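Local coordinates for transcription regulator, Crp family (Thermus thermophilus, PDB 4EV0), which binds cyclic AMP as a homodimer and activates transcription from a small set of promoters in a cAMP-dependent manner, at residues S4-G9 with P113-N118; G40-L45 with A99-D104; R52-H57 with S88-E93; A147-K152 with H167-L172. One frame throughout, in Å; residues are numbered along the deposited sequence.

Contact 1: S4-G9 with P113-N118; sequences SPLFHG and PLVAHN. With SO4 (sulfate ion), chain H.
The 3-10 turn 5-7 and the loop after it run past the first turn of helix 114-135, L6 and N118 coming closest with their CA atoms 5.3 Å apart. N118 does most of the work. Its CG stands anti to the carbonyl carbon (chi1 -79°), which sends the amide into the curl of the turn, and ND2 grips two backbone carbonyls. The bond from ND2 to H8 O is short at 2.8 Å and nearly straight (168°), lying in the amide plane and on a lone pair of the oxygen. The one from ND2 to L6 O is longer, 3.1 Å, and reaches that oxygen from above its carbonyl plane. Two bonds from one nitrogen fix the rotation of the amide; a leucine here would probably leave both carbonyls without their donor and the turn free to shift against the helix. L114 CD2 packs on H8 O at 3.5 Å and on the backbone of G9, where a side chain would collide with it. L6 CD1 meets V115 CG1 at 3.9 Å, the two side chains crossing at a slant. L114 N donates to O4 of a sulfate, probably from the crystallisation liquor, at 3.0 Å, and R110 of the second subunit holds the same ion. A helix asparagine thus ties the N-terminal 3-10 turn to helix 114-135, the long dimer-interface helix of the CRP family.

Contact 2: G40-L45 with A99-D104; sequences GQALYL and ALFRED
L43 and L100 form the hydrogen-bonded pair of antiparallel strands 42-45 and 99-101, L43 N to L100 O at 3.1 Å and L100 N to L43 O at 2.9 Å. A42 with F101 and Y44 with A99 are the non-hydrogen-bonded pairs on either side of it. Beyond the A42-F101 pair, R102 N gives Q41 O a weak bond, just where the strand turns into helix 102-111 with F101 at the N-cap. The CH-pi contact belongs to A42, whose CB sits over the centre of one face of the F101 ring, 3.7 Å from its centroid and 14° off the normal. F101 has CG anti to the carbonyl carbon (chi1 -72°), and this lays the ring back across the neighbouring strand. With an alanine here the A42 methyl would probably lose the ring covering it, opening a gap over this end of the strand pair. Y44 CE2 lies 3.6 Å from A99 CB, on the same face of the sheet as A42 and F101; on the other, L43 and L100 run alongside in the same direction, L43 CD1 3.8 Å from L100 CB. Strand 95-101 has strand 23-27 on its far side, with F101 touching Q23 and R25. Beyond strand 42-46 in the sheet lies 73-74, its F74 ring meeting Y44, while helix 76-81 packs on L43 and accepts R102 NH1 at the L79 and L80 carbonyls.

Contact 3: R52-H57 with S88-E93; sequences RLFRTH and SAVAVE. With CMP (adenosine-3',5'-cyclic-monophosphate), chain G.
F54 lies across the strand 88-91 that pairs with its own, and its side chain can be followed outward atom by atom. From CB the chain turns to put CG between the backbone N and the carbonyl carbon (chi1 62°), a choice that swings the ring over S88. CD1 lies above one face of the R52 guanidinium, offset toward its rim. Farther out, CE1 meets V90 CG1 at 3.9 Å, the methyl arriving at the ring edge and in its plane. CE2 and CZ carry the contact with S88 CB, which is 3.6 Å from CZ and stands over the ring face, 19° off the normal. S88 OG points on to a water 2.7 Å away that also touches T56 OG1, and the same hydroxyl is bonded to Q36. The backbones beneath form two hydrogen-bonded pairs, R52 with V90 and F54 with S88; R52 N to V90 O, at 2.8 Å, is nearly straight (167°). Between them, the non-hydrogen-bonded pair L53 and A89 faces the other way. L53 CD2 packs on A89 CB at 3.6 Å, and its other methyl, CD1, approaches O4' of the cyclic AMP ribose at 3.8 Å, which makes L53 part of the nucleotide pocket. R52 CB rests against V92 CG1, while its guanidinium goes to E62 and T64. Strands 51-57 and 88-91 are the two inner strands of an antiparallel sheet: strand 61-68 lies beyond the first, strand 32-34 beyond the second, and F74 of strand 73-74 packs on both L53 and A89.

Contact 4: A147-K152 with H167-L172; sequences AYALLK and HELAAL
L169 has its CG anti to the backbone N (chi1 -160°), and L150 has its CG anti to the carbonyl carbon (chi1 -74°); these torsions bring both side chains into the interface between helices 139-154 and 166-173. They cross there at about a right angle, L150 CD2 touching L169 CD2 at 3.9 Å. The same L169 uses its other methyl, CD1, against A149 CB, again at 3.9 Å, so that its fork straddles two successive residues of the facing helix. L172, one turn further along, reaches the same methyl from a direction roughly at right angles to that of L169. Its CD1 is 3.7 Å from A149 CB and 3.5 Å from A149 O. The small A149 methyl is consistent with the 6.0 Å between the CA atoms of A149 and L172, the nearest such pair across the segments. K152 adds a looser touch: its chain bends at chi3, and CE passes L172 CD1 obliquely at 4.2 Å. No hydrogen bond joins the two segments, and the contact is held by apolar packing alone. The short helix segments are 9.4 Å apart at their axes and cross at 101°, close to perpendicular. Helix 177-189 closes the same core, L187 packing on L150 and L184 on L169, while Y148 turns to the second subunit, stacking on its F213. Helix 166-173 is the first helix of the predicted helix-turn-helix and 177-189 the second, so this is the packing of the DNA-binding motif onto the preceding helix of a winged helix-turn-helix domain.

How the contacts relate
Contacts 1, 2 and 3 belong to the cyclic AMP-binding half of the chain and nest along it, contact 3 inside contact 2 and contact 2 inside contact 1. Contacts 1 and 2 touch directly: L45 CD2 packs on L6 CD2 and on F7 CZ, both at 3.8 Å. Contacts 2 and 3 do not touch, their nearest atoms being about 7 Å apart: L53 of contact 3 lines the nucleotide site, whereas contact 2 stands behind it, L43 about 7 Å from the ligand and close to E76, which binds it. Contact 4 lies in the DNA-binding domain, its centre about 40 Å from that of contact 3 and 46 Å from that of contact 1.

Contact 1: S4-G9 with P113-N118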
# COMPACT_ATOMS: atom_id res chain seq x y z
N SER B 4 -17.50 15.88 -8.99
CA SER B 4 -16.09 15.46 -8.97
C SER B 4 -15.34 15.97 -7.74
O SER B 4 -15.49 17.13 -7.35
CB SER B 4 -15.39 15.91 -10.26
OG SER B 4 -14.02 15.51 -10.25
N PRO B 5 -14.53 15.10 -7.12
CA PRO B 5 -13.71 15.48 -5.95
C PRO B 5 -12.64 16.52 -6.33
O PRO B 5 -12.22 17.31 -5.48
CB PRO B 5 -13.07 14.15 -5.51
CG PRO B 5 -13.17 13.25 -6.70
CD PRO B 5 -14.41 13.67 -7.45
N LEU B 6 -12.24 16.52 -7.60
CA LEU B 6 -11.31 17.50 -8.15
C LEU B 6 -11.81 18.92 -7.94
O LEU B 6 -11.02 19.87 -7.91
CB LEU B 6 -11.14 17.27 -9.65
CG LEU B 6 -10.14 18.20 -10.34
CD1 LEU B 6 -8.75 18.04 -9.75
CD2 LEU B 6 -10.15 18.01 -11.88
N PHE B 7 -13.12 19.05 -7.78
CA PHE B 7 -13.80 20.34 -7.69
C PHE B 7 -14.36 20.64 -6.30
O PHE B 7 -15.12 21.60 -6.12
CB PHE B 7 -14.93 20.37 -8.71
CG PHE B 7 -14.46 20.28 -10.13
CD1 PHE B 7 -13.30 20.92 -10.52
CD2 PHE B 7 -15.19 19.55 -11.07
CE1 PHE B 7 -12.87 20.84 -11.84
CE2 PHE B 7 -14.76 19.46 -12.39
CZ PHE B 7 -13.61 20.11 -12.79
N HIS B 8 -14.00 19.81 -5.33
CA HIS B 8 -14.44 20.00 -3.95
C HIS B 8 -14.01 21.37 -3.40
O HIS B 8 -12.85 21.77 -3.52
CB HIS B 8 -13.91 18.86 -3.07
CG HIS B 8 -14.50 18.84 -1.69
ND1 HIS B 8 -14.03 19.64 -0.67
CD2 HIS B 8 -15.53 18.13 -1.17
CE1 HIS B 8 -14.75 19.42 0.42
NE2 HIS B 8 -15.66 18.51 0.14
N GLY B 9 -14.96 22.10 -2.81
CA GLY B 9 -14.66 23.39 -2.21
C GLY B 9 -14.94 24.59 -3.10
O GLY B 9 -15.00 25.73 -2.60
N PRO B 113 -6.09 27.60 -6.99
CA PRO B 113 -5.10 26.74 -6.32
C PRO B 113 -5.75 25.50 -5.72
O PRO B 113 -5.13 24.43 -5.61
CB PRO B 113 -4.55 27.63 -5.19
CG PRO B 113 -4.85 29.02 -5.59
CD PRO B 113 -6.12 28.96 -6.41
N LEU B 114 -7.01 25.64 -5.33
CA LEU B 114 -7.74 24.56 -4.69
C LEU B 114 -7.84 23.32 -5.58
O LEU B 114 -8.13 22.20 -5.10
CB LEU B 114 -9.13 25.05 -4.27
CG LEU B 114 -9.82 24.26 -3.15
CD1 LEU B 114 -8.96 24.25 -1.87
CD2 LEU B 114 -11.22 24.81 -2.88
N VAL B 115 -7.59 23.50 -6.88
CA VAL B 115 -7.55 22.37 -7.81
C VAL B 115 -6.27 21.57 -7.61
O VAL B 115 -6.30 20.34 -7.62
CB VAL B 115 -7.62 22.83 -9.28
CG1 VAL B 115 -7.39 21.65 -10.22
CG2 VAL B 115 -8.95 23.50 -9.56
N ALA B 116 -5.16 22.26 -7.44
CA ALA B 116 -3.90 21.58 -7.16
C ALA B 116 -3.99 20.85 -5.83
O ALA B 116 -3.58 19.69 -5.73
CB ALA B 116 -2.75 22.57 -7.15
N HIS B 117 -4.54 21.52 -4.82
CA HIS B 117 -4.71 20.90 -3.51
C HIS B 117 -5.60 19.68 -3.57
O HIS B 117 -5.33 18.67 -2.92
CB HIS B 117 -5.30 21.88 -2.50
CG HIS B 117 -5.91 21.20 -1.31
ND1 HIS B 117 -5.19 20.85 -0.19
CD2 HIS B 117 -7.19 20.79 -1.08
CE1 HIS B 117 -6.00 20.27 0.68
NE2 HIS B 117 -7.21 20.23 0.17
N ASN B 118 -6.67 19.77 -4.36
CA ASN B 118 -7.59 18.64 -4.50
C ASN B 118 -6.93 17.43 -5.14
O ASN B 118 -7.27 16.29 -4.79
CB ASN B 118 -8.87 19.04 -5.24
CG ASN B 118 -9.85 19.76 -4.34
OD1 ASN B 118 -9.83 19.59 -3.11
ND2 ASN B 118 -10.70 20.57 -4.93
S SO4 H . -9.70 28.84 -4.72
O1 SO4 H . -9.56 30.19 -5.27
O2 SO4 H . -9.15 28.84 -3.36
O3 SO4 H . -11.11 28.46 -4.66
O4 SO4 H . -8.96 27.90 -5.55

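Contact 2: G40-L45 with A99-D104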
# COMPACT_ATOMS: atom_id res chain seq x y z
N GLY B 40 3.03 10.96 -21.19
CA GLY B 40 1.74 11.53 -20.86
C GLY B 40 1.77 13.03 -20.63
O GLY B 40 2.68 13.55 -19.97
N GLN B 41 0.78 13.74 -21.15
CA GLN B 41 0.75 15.19 -21.00
C GLN B 41 -0.60 15.72 -20.54
O GLN B 41 -0.84 16.93 -20.58
CB GLN B 41 1.22 15.87 -22.30
CG GLN B 41 2.70 15.64 -22.59
CD GLN B 41 3.23 16.46 -23.75
OE1 GLN B 41 2.48 17.15 -24.44
NE2 GLN B 41 4.54 16.40 -23.96
N ALA B 42 -1.47 14.83 -20.08
CA ALA B 42 -2.81 15.23 -19.66
C ALA B 42 -3.44 14.28 -18.65
O ALA B 42 -3.14 13.07 -18.63
CB ALA B 42 -3.72 15.35 -20.88
N LEU B 43 -4.32 14.82 -17.80
CA LEU B 43 -5.17 13.99 -16.95
C LEU B 43 -6.57 13.98 -17.54
O LEU B 43 -6.87 14.77 -18.44
CB LEU B 43 -5.20 14.50 -15.51
CG LEU B 43 -5.64 15.94 -15.21
CD1 LEU B 43 -7.16 16.12 -15.19
CD2 LEU B 43 -5.02 16.42 -13.91
N TYR B 44 -7.42 13.10 -17.04
CA TYR B 44 -8.76 12.97 -17.58
C TYR B 44 -9.81 12.86 -16.48
O TYR B 44 -9.61 12.16 -15.48
CB TYR B 44 -8.87 11.74 -18.50
CG TYR B 44 -7.89 11.68 -19.65
CD1 TYR B 44 -6.64 11.10 -19.50
CD2 TYR B 44 -8.21 12.20 -20.90
CE1 TYR B 44 -5.73 11.04 -20.54
CE2 TYR B 44 -7.31 12.15 -21.96
CZ TYR B 44 -6.07 11.56 -21.77
OH TYR B 44 -5.17 11.50 -22.81
N LEU B 45 -10.92 13.55 -16.69
CA LEU B 45 -12.15 13.32 -15.94
C LEU B 45 -13.05 12.47 -16.82
O LEU B 45 -13.07 12.64 -18.04
CB LEU B 45 -12.84 14.65 -15.66
CG LEU B 45 -12.83 15.22 -14.24
CD1 LEU B 45 -11.69 14.64 -13.40
CD2 LEU B 45 -12.74 16.73 -14.30
N ALA B 99 -10.35 16.10 -20.94
CA ALA B 99 -8.90 16.08 -20.77
C ALA B 99 -8.34 17.44 -20.39
O ALA B 99 -8.73 18.48 -20.94
CB ALA B 99 -8.24 15.58 -22.03
N LEU B 100 -7.40 17.43 -19.45
CA LEU B 100 -6.73 18.67 -19.09
C LEU B 100 -5.23 18.54 -19.31
O LEU B 100 -4.55 17.75 -18.67
CB LEU B 100 -7.05 19.02 -17.64
CG LEU B 100 -6.27 20.18 -17.04
CD1 LEU B 100 -6.60 21.47 -17.78
CD2 LEU B 100 -6.60 20.27 -15.56
N PHE B 101 -4.72 19.32 -20.26
CA PHE B 101 -3.31 19.22 -20.60
C PHE B 101 -2.45 19.99 -19.61
O PHE B 101 -2.97 20.75 -18.81
CB PHE B 101 -3.08 19.61 -22.06
CG PHE B 101 -3.58 18.57 -23.01
CD1 PHE B 101 -4.93 18.48 -23.31
CD2 PHE B 101 -2.72 17.63 -23.56
CE1 PHE B 101 -5.42 17.49 -24.17
CE2 PHE B 101 -3.20 16.64 -24.42
CZ PHE B 101 -4.55 16.57 -24.72
N ARG B 102 -1.15 19.73 -19.64
CA ARG B 102 -0.27 20.25 -18.61
C ARG B 102 -0.20 21.78 -18.61
O ARG B 102 -0.27 22.42 -17.56
CB ARG B 102 1.13 19.63 -18.74
CG ARG B 102 2.00 19.90 -17.54
CD ARG B 102 3.33 19.18 -17.62
NE ARG B 102 4.36 19.93 -16.92
CZ ARG B 102 4.62 19.85 -15.62
NH1 ARG B 102 3.94 19.01 -14.84
NH2 ARG B 102 5.58 20.60 -15.09
N GLU B 103 -0.09 22.37 -19.80
CA GLU B 103 -0.02 23.83 -19.92
C GLU B 103 -1.33 24.49 -19.49
O GLU B 103 -1.32 25.58 -18.93
CB GLU B 103 0.36 24.27 -21.34
CG GLU B 103 1.75 23.83 -21.79
CD GLU B 103 2.81 24.09 -20.73
OE1 GLU B 103 3.24 25.26 -20.58
OE2 GLU B 103 3.22 23.12 -20.03
N ASP B 104 -2.45 23.82 -19.73
CA ASP B 104 -3.74 24.38 -19.35
C ASP B 104 -4.00 24.21 -17.86
O ASP B 104 -4.65 25.05 -17.23
CB ASP B 104 -4.87 23.78 -20.17
CG ASP B 104 -4.80 24.17 -21.63
OD1 ASP B 104 -4.65 25.39 -21.91
OD2 ASP B 104 -4.87 23.27 -22.48

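Contact 3: R52-H57 with S88-E93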
# COMPACT_ATOMS: atom_id res chain seq x y z
N ARG B 52 -11.17 1.28 -17.24
CA ARG B 52 -10.40 0.40 -16.38
C ARG B 52 -8.90 0.72 -16.42
O ARG B 52 -8.31 0.86 -17.49
CB ARG B 52 -10.61 -1.08 -16.72
CG ARG B 52 -9.80 -2.00 -15.83
CD ARG B 52 -10.16 -3.46 -16.06
NE ARG B 52 -9.65 -3.93 -17.34
CZ ARG B 52 -8.58 -4.71 -17.47
NH1 ARG B 52 -7.92 -5.13 -16.40
NH2 ARG B 52 -8.20 -5.08 -18.70
N LEU B 53 -8.31 0.83 -15.23
CA LEU B 53 -6.87 0.98 -15.06
C LEU B 53 -6.23 -0.33 -14.60
O LEU B 53 -6.79 -1.05 -13.77
CB LEU B 53 -6.59 2.03 -13.99
CG LEU B 53 -7.24 3.40 -14.18
CD1 LEU B 53 -7.10 4.22 -12.91
CD2 LEU B 53 -6.63 4.12 -15.37
N PHE B 54 -5.05 -0.63 -15.14
CA PHE B 54 -4.33 -1.84 -14.78
C PHE B 54 -2.84 -1.71 -15.06
O PHE B 54 -2.42 -0.95 -15.94
CB PHE B 54 -4.89 -3.08 -15.50
CG PHE B 54 -4.77 -3.02 -17.02
CD1 PHE B 54 -5.77 -2.43 -17.78
CD2 PHE B 54 -3.68 -3.58 -17.67
CE1 PHE B 54 -5.68 -2.39 -19.20
CE2 PHE B 54 -3.58 -3.55 -19.07
CZ PHE B 54 -4.59 -2.95 -19.83
N ARG B 55 -2.05 -2.46 -14.32
CA ARG B 55 -0.61 -2.53 -14.52
C ARG B 55 -0.30 -3.91 -15.07
O ARG B 55 -1.05 -4.87 -14.84
CB ARG B 55 0.14 -2.32 -13.19
CG ARG B 55 0.36 -0.83 -12.83
CD ARG B 55 1.01 -0.62 -11.45
NE ARG B 55 2.40 -1.06 -11.38
CZ ARG B 55 3.46 -0.27 -11.61
NH1 ARG B 55 3.29 1.00 -11.96
NH2 ARG B 55 4.69 -0.77 -11.51
N THR B 56 0.82 -4.02 -15.78
CA THR B 56 1.20 -5.31 -16.35
C THR B 56 2.53 -5.76 -15.75
O THR B 56 3.46 -4.96 -15.61
CB THR B 56 1.26 -5.24 -17.91
OG1 THR B 56 -0.01 -4.80 -18.40
CG2 THR B 56 1.56 -6.61 -18.51
N HIS B 57 2.59 -7.03 -15.36
CA HIS B 57 3.78 -7.61 -14.78
C HIS B 57 3.72 -9.15 -14.88
O HIS B 57 2.73 -9.71 -15.35
CB HIS B 57 3.95 -7.14 -13.32
CG HIS B 57 2.90 -7.68 -12.38
ND1 HIS B 57 3.15 -7.89 -11.04
CD2 HIS B 57 1.61 -8.05 -12.59
CE1 HIS B 57 2.06 -8.37 -10.46
NE2 HIS B 57 1.12 -8.48 -11.38
N SER B 88 -1.87 1.33 -17.46
CA SER B 88 -2.64 1.38 -18.71
C SER B 88 -4.09 1.76 -18.39
O SER B 88 -4.60 1.43 -17.29
CB SER B 88 -2.60 0.03 -19.44
OG SER B 88 -1.28 -0.42 -19.69
N ALA B 89 -4.74 2.43 -19.33
CA ALA B 89 -6.15 2.80 -19.19
C ALA B 89 -6.94 2.44 -20.45
O ALA B 89 -6.60 2.87 -21.56
CB ALA B 89 -6.28 4.28 -18.91
N VAL B 90 -8.00 1.65 -20.28
CA VAL B 90 -8.83 1.20 -21.40
C VAL B 90 -10.31 1.52 -21.16
O VAL B 90 -10.80 1.44 -20.03
CB VAL B 90 -8.64 -0.31 -21.66
CG1 VAL B 90 -9.14 -1.11 -20.49
CG2 VAL B 90 -9.36 -0.73 -22.94
N ALA B 91 -11.01 1.91 -22.22
CA ALA B 91 -12.43 2.17 -22.12
C ALA B 91 -13.15 0.83 -22.13
O ALA B 91 -12.90 0.02 -23.02
CB ALA B 91 -12.89 3.04 -23.28
N VAL B 92 -14.01 0.58 -21.15
CA VAL B 92 -14.81 -0.64 -21.17
C VAL B 92 -16.25 -0.38 -21.62
O VAL B 92 -17.01 -1.31 -21.90
CB VAL B 92 -14.75 -1.44 -19.83
CG1 VAL B 92 -13.43 -1.19 -19.11
CG2 VAL B 92 -15.92 -1.10 -18.93
N GLU B 93 -16.61 0.90 -21.71
CA GLU B 93 -17.85 1.33 -22.35
C GLU B 93 -17.49 2.42 -23.36
O GLU B 93 -16.35 2.88 -23.38
CB GLU B 93 -18.83 1.89 -21.32
CG GLU B 93 -19.39 0.87 -20.36
CD GLU B 93 -20.25 1.51 -19.28
OE1 GLU B 93 -20.56 2.72 -19.40
OE2 GLU B 93 -20.59 0.80 -18.31
P CMP G . -0.74 8.27 -14.69
O1P CMP G . -0.61 9.53 -15.49
O2P CMP G . 0.47 7.73 -13.96
O5' CMP G . -1.39 7.10 -15.59
C5' CMP G . -2.09 6.00 -15.00
C4' CMP G . -2.96 6.52 -13.91
O4' CMP G . -3.50 5.47 -13.09
C3' CMP G . -2.25 7.37 -12.91
O3' CMP G . -1.80 8.59 -13.47
C2' CMP G . -3.30 7.48 -11.82
O2' CMP G . -4.36 8.34 -12.22
C1' CMP G . -3.84 6.04 -11.83
N9 CMP G . -3.24 5.23 -10.76
C8 CMP G . -1.94 4.92 -10.61
N7 CMP G . -1.78 4.19 -9.47
C5 CMP G . -2.99 4.03 -8.90
C6 CMP G . -3.53 3.35 -7.70
N6 CMP G . -2.70 2.67 -6.86
N1 CMP G . -4.87 3.43 -7.48
C2 CMP G . -5.69 4.10 -8.30
N3 CMP G . -5.27 4.73 -9.42
C4 CMP G . -3.95 4.73 -9.76
O HOH W 1 -0.09 -2.14 -18.04

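Contact 4: A147-K152 with H167-L172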
# COMPACT_ATOMS: atom_id res chain seq x y z
N ALA B 147 -3.47 -20.71 13.82
CA ALA B 147 -3.43 -22.09 14.29
C ALA B 147 -1.98 -22.56 14.34
O ALA B 147 -1.54 -23.11 15.34
CB ALA B 147 -4.27 -22.99 13.39
N TYR B 148 -1.23 -22.30 13.27
CA TYR B 148 0.18 -22.69 13.20
C TYR B 148 1.01 -22.07 14.31
O TYR B 148 1.87 -22.73 14.90
CB TYR B 148 0.75 -22.27 11.86
CG TYR B 148 2.22 -22.57 11.63
CD1 TYR B 148 2.68 -23.88 11.53
CD2 TYR B 148 3.14 -21.53 11.48
CE1 TYR B 148 4.03 -24.15 11.29
CE2 TYR B 148 4.48 -21.79 11.23
CZ TYR B 148 4.92 -23.10 11.14
OH TYR B 148 6.26 -23.34 10.89
N ALA B 149 0.78 -20.79 14.59
CA ALA B 149 1.42 -20.12 15.71
C ALA B 149 1.18 -20.87 17.04
O ALA B 149 2.11 -21.12 17.81
CB ALA B 149 0.92 -18.67 15.82
N LEU B 150 -0.08 -21.22 17.29
CA LEU B 150 -0.46 -21.98 18.47
C LEU B 150 0.23 -23.35 18.47
O LEU B 150 0.72 -23.82 19.50
CB LEU B 150 -1.97 -22.18 18.48
CG LEU B 150 -2.81 -20.96 18.84
CD1 LEU B 150 -4.31 -21.24 18.65
CD2 LEU B 150 -2.50 -20.55 20.27
N LEU B 151 0.24 -23.98 17.30
CA LEU B 151 0.95 -25.24 17.11
C LEU B 151 2.40 -25.09 17.58
O LEU B 151 2.92 -25.95 18.31
CB LEU B 151 0.93 -25.62 15.64
CG LEU B 151 0.83 -27.08 15.27
CD1 LEU B 151 0.48 -27.15 13.81
CD2 LEU B 151 2.14 -27.81 15.55
N LYS B 152 3.03 -23.99 17.18
CA LYS B 152 4.42 -23.72 17.54
C LYS B 152 4.66 -23.70 19.05
O LYS B 152 5.72 -24.11 19.53
CB LYS B 152 4.90 -22.41 16.89
CG LYS B 152 5.72 -22.65 15.62
CD LYS B 152 5.62 -21.50 14.63
CE LYS B 152 6.66 -20.45 14.92
NZ LYS B 152 6.71 -19.44 13.83
N HIS B 167 -1.71 -10.07 21.38
CA HIS B 167 -0.70 -9.33 20.63
C HIS B 167 0.61 -10.12 20.45
O HIS B 167 1.27 -10.00 19.42
CB HIS B 167 -0.46 -7.90 21.17
CG HIS B 167 0.27 -7.85 22.48
ND1 HIS B 167 1.61 -8.16 22.61
CD2 HIS B 167 -0.15 -7.49 23.72
CE1 HIS B 167 1.98 -8.01 23.87
NE2 HIS B 167 0.93 -7.61 24.56
N GLU B 168 0.96 -10.94 21.44
CA GLU B 168 2.18 -11.74 21.33
C GLU B 168 1.97 -12.86 20.33
O GLU B 168 2.89 -13.31 19.63
CB GLU B 168 2.57 -12.32 22.70
CG GLU B 168 2.47 -11.33 23.86
CD GLU B 168 2.91 -11.95 25.19
OE1 GLU B 168 2.04 -12.28 26.03
OE2 GLU B 168 4.14 -12.09 25.40
N LEU B 169 0.74 -13.33 20.27
CA LEU B 169 0.35 -14.34 19.31
C LEU B 169 0.30 -13.72 17.90
O LEU B 169 0.64 -14.39 16.90
CB LEU B 169 -1.01 -14.89 19.72
CG LEU B 169 -1.48 -16.23 19.22
CD1 LEU B 169 -0.34 -17.22 19.25
CD2 LEU B 169 -2.60 -16.63 20.15
N ALA B 170 -0.09 -12.45 17.81
CA ALA B 170 -0.14 -11.76 16.53
C ALA B 170 1.27 -11.54 15.98
O ALA B 170 1.53 -11.67 14.77
CB ALA B 170 -0.89 -10.42 16.66
N ALA B 171 2.20 -11.20 16.87
CA ALA B 171 3.59 -11.06 16.48
C ALA B 171 4.12 -12.41 16.00
O ALA B 171 4.86 -12.48 15.02
CB ALA B 171 4.43 -10.51 17.65
N LEU B 172 3.72 -13.47 16.69
CA LEU B 172 4.14 -14.81 16.30
C LEU B 172 3.63 -15.16 14.91
O LEU B 172 4.41 -15.59 14.06
CB LEU B 172 3.66 -15.84 17.33
CG LEU B 172 4.67 -16.88 17.83
CD1 LEU B 172 4.21 -18.30 17.54
CD2 LEU B 172 6.05 -16.63 17.23